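Local coordinates for MW1564 protein (Staphylococcus aureus, PDB 3NTV) that probably transfers methyl groups from S-adenosylmethionine to hydroxyl groups of an acceptor, as a putative caffeoyl-CoA O-methyltransferase with a Rossmann fold, at residues A[42-47]-A[55-60]. Numbering follows the deposited sequence. Where two conformers were deposited one is given.
With SO4 (sulfate ion), chain C.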
ATOM      1  N   VAL A  42      22.153  -6.361   0.973  1.00 36.84           N
ATOM      2  CA  VAL A  42      23.272  -6.944   0.228  1.00 36.82           C
ATOM      3  C   VAL A  42      22.891  -8.311  -0.394  1.00 38.90           C
ATOM      4  O   VAL A  42      23.427  -8.665  -1.444  1.00 37.92           O
ATOM      5  CB  VAL A  42      24.545  -7.018   1.123  1.00 41.59           C
ATOM      6  CG1 VAL A  42      25.754  -7.526   0.341  1.00 41.66           C
ATOM      7  CG2 VAL A  42      24.854  -5.657   1.744  1.00 41.71           C
ATOM      8  N   LEU A  43      21.926  -9.045   0.215  1.00 34.45           N
ATOM      9  CA  LEU A  43      21.467 -10.343  -0.295  1.00 34.08           C
ATOM     10  C   LEU A  43      20.651 -10.280  -1.593  1.00 35.99           C
ATOM     11  O   LEU A  43      20.519 -11.305  -2.262  1.00 35.51           O
ATOM     12  CB  LEU A  43      20.717 -11.142   0.774  1.00 34.45           C
ATOM     13  CG  LEU A  43      21.559 -11.610   1.958  1.00 39.21           C
ATOM     14  CD1 LEU A  43      20.688 -11.895   3.132  1.00 38.67           C
ATOM     15  CD2 LEU A  43      22.401 -12.848   1.601  1.00 41.77           C
ATOM     16  N   ARG A  44      20.103  -9.093  -1.946  1.00 33.35           N
ATOM     17  CA  ARG A  44      19.347  -8.900  -3.201  1.00 33.35           C
ATOM     18  C   ARG A  44      20.259  -9.257  -4.393  1.00 39.18           C
ATOM     19  O   ARG A  44      19.823  -9.918  -5.336  1.00 37.40           O
ATOM     20  CB  ARG A  44      18.835  -7.443  -3.312  1.00 32.91           C
ATOM     21  CG  ARG A  44      17.916  -7.215  -4.517  1.00 37.93           C
ATOM     22  CD  ARG A  44      17.073  -5.950  -4.402  1.00 35.31           C
ATOM     23  NE  ARG A  44      16.074  -6.029  -3.329  1.00 33.04           N
ATOM     24  CZ  ARG A  44      14.885  -6.617  -3.436  1.00 40.70           C
ATOM     25  NH1 ARG A  44      14.530  -7.212  -4.570  1.00 33.86           N
ATOM     26  NH2 ARG A  44      14.047  -6.624  -2.411  1.00 22.45           N
ATOM     27  N   GLU A  45      21.545  -8.893  -4.270  1.00 39.36           N
ATOM     28  CA  GLU A  45      22.643  -9.139  -5.218  1.00 40.50           C
ATOM     29  C   GLU A  45      22.798 -10.637  -5.458  1.00 45.51           C
ATOM     30  O   GLU A  45      22.766 -11.066  -6.609  1.00 45.36           O
ATOM     31  CB  GLU A  45      23.953  -8.527  -4.670  1.00 42.08           C
ATOM     32  CG  GLU A  45      23.995  -6.999  -4.557  1.00 55.57           C
ATOM     33  CD  GLU A  45      22.718  -6.248  -4.205  1.00 78.57           C
ATOM     34  OE1 GLU A  45      21.955  -5.914  -5.141  1.00 81.25           O
ATOM     35  OE2 GLU A  45      22.466  -6.015  -3.000  1.00 64.12           O
ATOM     36  N   PHE A  46      22.872 -11.439  -4.373  1.00 43.25           N
ATOM     37  CA  PHE A  46      22.966 -12.899  -4.450  1.00 43.51           C
ATOM     38  C   PHE A  46      21.748 -13.497  -5.179  1.00 47.50           C
ATOM     39  O   PHE A  46      21.921 -14.358  -6.040  1.00 47.68           O
ATOM     40  CB  PHE A  46      23.133 -13.508  -3.038  1.00 45.34           C
ATOM     41  CG  PHE A  46      23.111 -15.019  -2.988  1.00 47.23           C
ATOM     42  CD1 PHE A  46      24.280 -15.755  -3.164  1.00 50.51           C
ATOM     43  CD2 PHE A  46      21.922 -15.709  -2.766  1.00 48.79           C
ATOM     44  CE1 PHE A  46      24.258 -17.153  -3.124  1.00 51.29           C
ATOM     45  CE2 PHE A  46      21.898 -17.106  -2.739  1.00 52.01           C
ATOM     46  CZ  PHE A  46      23.069 -17.819  -2.908  1.00 50.57           C
ATOM     47  N   ALA A  47      20.526 -13.030  -4.838  1.00 42.99           N
ATOM     48  CA  ALA A  47      19.269 -13.509  -5.418  1.00 42.46           C
ATOM     49  C   ALA A  47      19.190 -13.353  -6.945  1.00 46.59           C
ATOM     50  O   ALA A  47      18.804 -14.311  -7.627  1.00 44.94           O
ATOM     51  CB  ALA A  47      18.093 -12.808  -4.760  1.00 42.82           C
ATOM     52  N   VAL A  55      11.396 -11.233  -2.641  1.00 17.90           N
ATOM     53  CA  VAL A  55      10.300 -10.259  -2.627  0.50 17.07           C
ATOM     54  C   VAL A  55      10.804  -8.931  -3.239  1.00 19.54           C
ATOM     55  O   VAL A  55      11.934  -8.528  -2.959  1.00 20.16           O
ATOM     56  CB  VAL A  55       9.786 -10.073  -1.168  0.50 20.26           C
ATOM     57  CG1 VAL A  55       8.673  -9.029  -1.087  0.50 19.86           C
ATOM     58  CG2 VAL A  55       9.313 -11.409  -0.588  0.50 20.20           C
ATOM     59  N   ASP A  56       9.968  -8.250  -4.040  1.00 18.08           N
ATOM     60  CA  ASP A  56      10.387  -6.981  -4.622  1.00 17.36           C
ATOM     61  C   ASP A  56      10.529  -5.884  -3.577  1.00 20.45           C
ATOM     62  O   ASP A  56       9.828  -5.880  -2.559  1.00 18.45           O
ATOM     63  CB  ASP A  56       9.485  -6.561  -5.768  1.00 18.50           C
ATOM     64  CG  ASP A  56       9.631  -7.477  -6.968  1.00 33.17           C
ATOM     65  OD1 ASP A  56      10.721  -7.485  -7.578  1.00 37.29           O
ATOM     66  OD2 ASP A  56       8.696  -8.244  -7.240  1.00 35.30           O
ATOM     67  N   ARG A  57      11.476  -4.973  -3.811  1.00 17.89           N
ATOM     68  CA  ARG A  57      11.777  -3.907  -2.875  1.00 16.81           C
ATOM     69  C   ARG A  57      10.591  -3.036  -2.452  1.00 18.18           C
ATOM     70  O   ARG A  57      10.409  -2.804  -1.258  1.00 18.59           O
ATOM     71  CB  ARG A  57      12.932  -3.031  -3.391  1.00 20.14           C
ATOM     72  CG  ARG A  57      13.333  -1.926  -2.410  1.00 22.26           C
ATOM     73  CD  ARG A  57      13.943  -2.493  -1.118  1.00 26.24           C
ATOM     74  NE  ARG A  57      14.193  -1.446  -0.128  1.00 25.48           N
ATOM     75  CZ  ARG A  57      15.315  -0.745  -0.037  1.00 33.55           C
ATOM     76  NH1 ARG A  57      16.313  -0.962  -0.887  1.00 23.74           N
ATOM     77  NH2 ARG A  57      15.440   0.198   0.884  1.00 25.34           N
ATOM     78  N   LEU A  58       9.821  -2.512  -3.417  1.00 15.33           N
ATOM     79  CA  LEU A  58       8.721  -1.621  -3.032  1.00 15.01           C
ATOM     80  C   LEU A  58       7.624  -2.375  -2.297  1.00 16.03           C
ATOM     81  O   LEU A  58       7.037  -1.845  -1.353  1.00 16.44           O
ATOM     82  CB  LEU A  58       8.177  -0.831  -4.241  1.00 15.58           C
ATOM     83  CG  LEU A  58       9.215   0.105  -4.905  1.00 20.19           C
ATOM     84  CD1 LEU A  58       8.600   0.841  -6.085  1.00 20.05           C
ATOM     85  CD2 LEU A  58       9.791   1.122  -3.910  1.00 20.20           C
ATOM     86  N   THR A  59       7.391  -3.629  -2.694  1.00 14.43           N
ATOM     87  CA  THR A  59       6.401  -4.494  -2.000  1.00 12.57           C
ATOM     88  C   THR A  59       6.872  -4.725  -0.554  1.00 15.57           C
ATOM     89  O   THR A  59       6.093  -4.584   0.391  1.00 15.05           O
ATOM     90  CB  THR A  59       6.327  -5.853  -2.726  1.00 14.54           C
ATOM     91  OG1 THR A  59       5.663  -5.627  -3.986  1.00 19.22           O
ATOM     92  CG2 THR A  59       5.567  -6.905  -1.915  1.00 18.14           C
ATOM     93  N   LEU A  60       8.141  -5.090  -0.386  1.00 13.92           N
ATOM     94  CA  LEU A  60       8.693  -5.317   0.949  1.00 14.30           C
ATOM     95  C   LEU A  60       8.573  -4.076   1.803  1.00 17.27           C
ATOM     96  O   LEU A  60       8.152  -4.169   2.944  1.00 15.52           O
ATOM     97  CB  LEU A  60      10.165  -5.745   0.851  1.00 15.36           C
ATOM     98  CG  LEU A  60      10.850  -5.863   2.195  1.00 20.31           C
ATOM     99  CD1 LEU A  60      10.606  -7.236   2.802  1.00 21.91           C
ATOM    100  CD2 LEU A  60      12.304  -5.487   2.079  1.00 23.37           C
TER
HETATM  101  S   SO4 C 233      12.573 -14.189   0.464  1.00 28.49           S
HETATM  102  O1  SO4 C 233      12.030 -14.029   1.835  1.00 32.66           O
HETATM  103  O2  SO4 C 233      13.947 -14.654   0.585  1.00 30.04           O
HETATM  104  O3  SO4 C 233      11.760 -15.203  -0.255  1.00 33.71           O
HETATM  105  O4  SO4 C 233      12.410 -12.901  -0.236  1.00 33.36           O
HETATM  106  O   HOH W   1      12.814  -8.827  -6.204  1.00 26.80           O
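R44 of helix 43-49 reaches V55, in the loop before helix 57-70, and R57 in its first turn, joining two helices that precede the first strand, 74-78, of the Rossmann-fold methyltransferase domain. The contact rests almost wholly on the R44 guanidinium, and the two backbones stay well apart, 9.1 Å between the CA atoms of R44 and R57. Among the hydrogen bonds, R44 NH2 donates to V55 O over 2.9 Å, the oxygen lying near the guanidinium plane and NH2 in the carbonyl plane (C=O...N 158°). R44 NH1 adds a weak bond to the same oxygen. Two further bonds fix the rotation of the group: NE forms a salt bridge with E41, and NH2 also meets the hydroxyl of Y84. R57 CB packs over one guanidinium face, offset toward its rim and 3.9 Å from R44 NH2, while the R57 chain, bent at chi2 (66°), carries its own guanidinium away to a salt bridge with D61. V55 N donates to O4 of a sulfate ion (3.1 Å, 167°), presumably carried over from crystallisation, which the backbone N of A81, I82 and Y84 also bind. Solvent completes the link: one water accepts from R44 NH1 at 2.9 Å and donates to D56 OD1 at 2.8 Å.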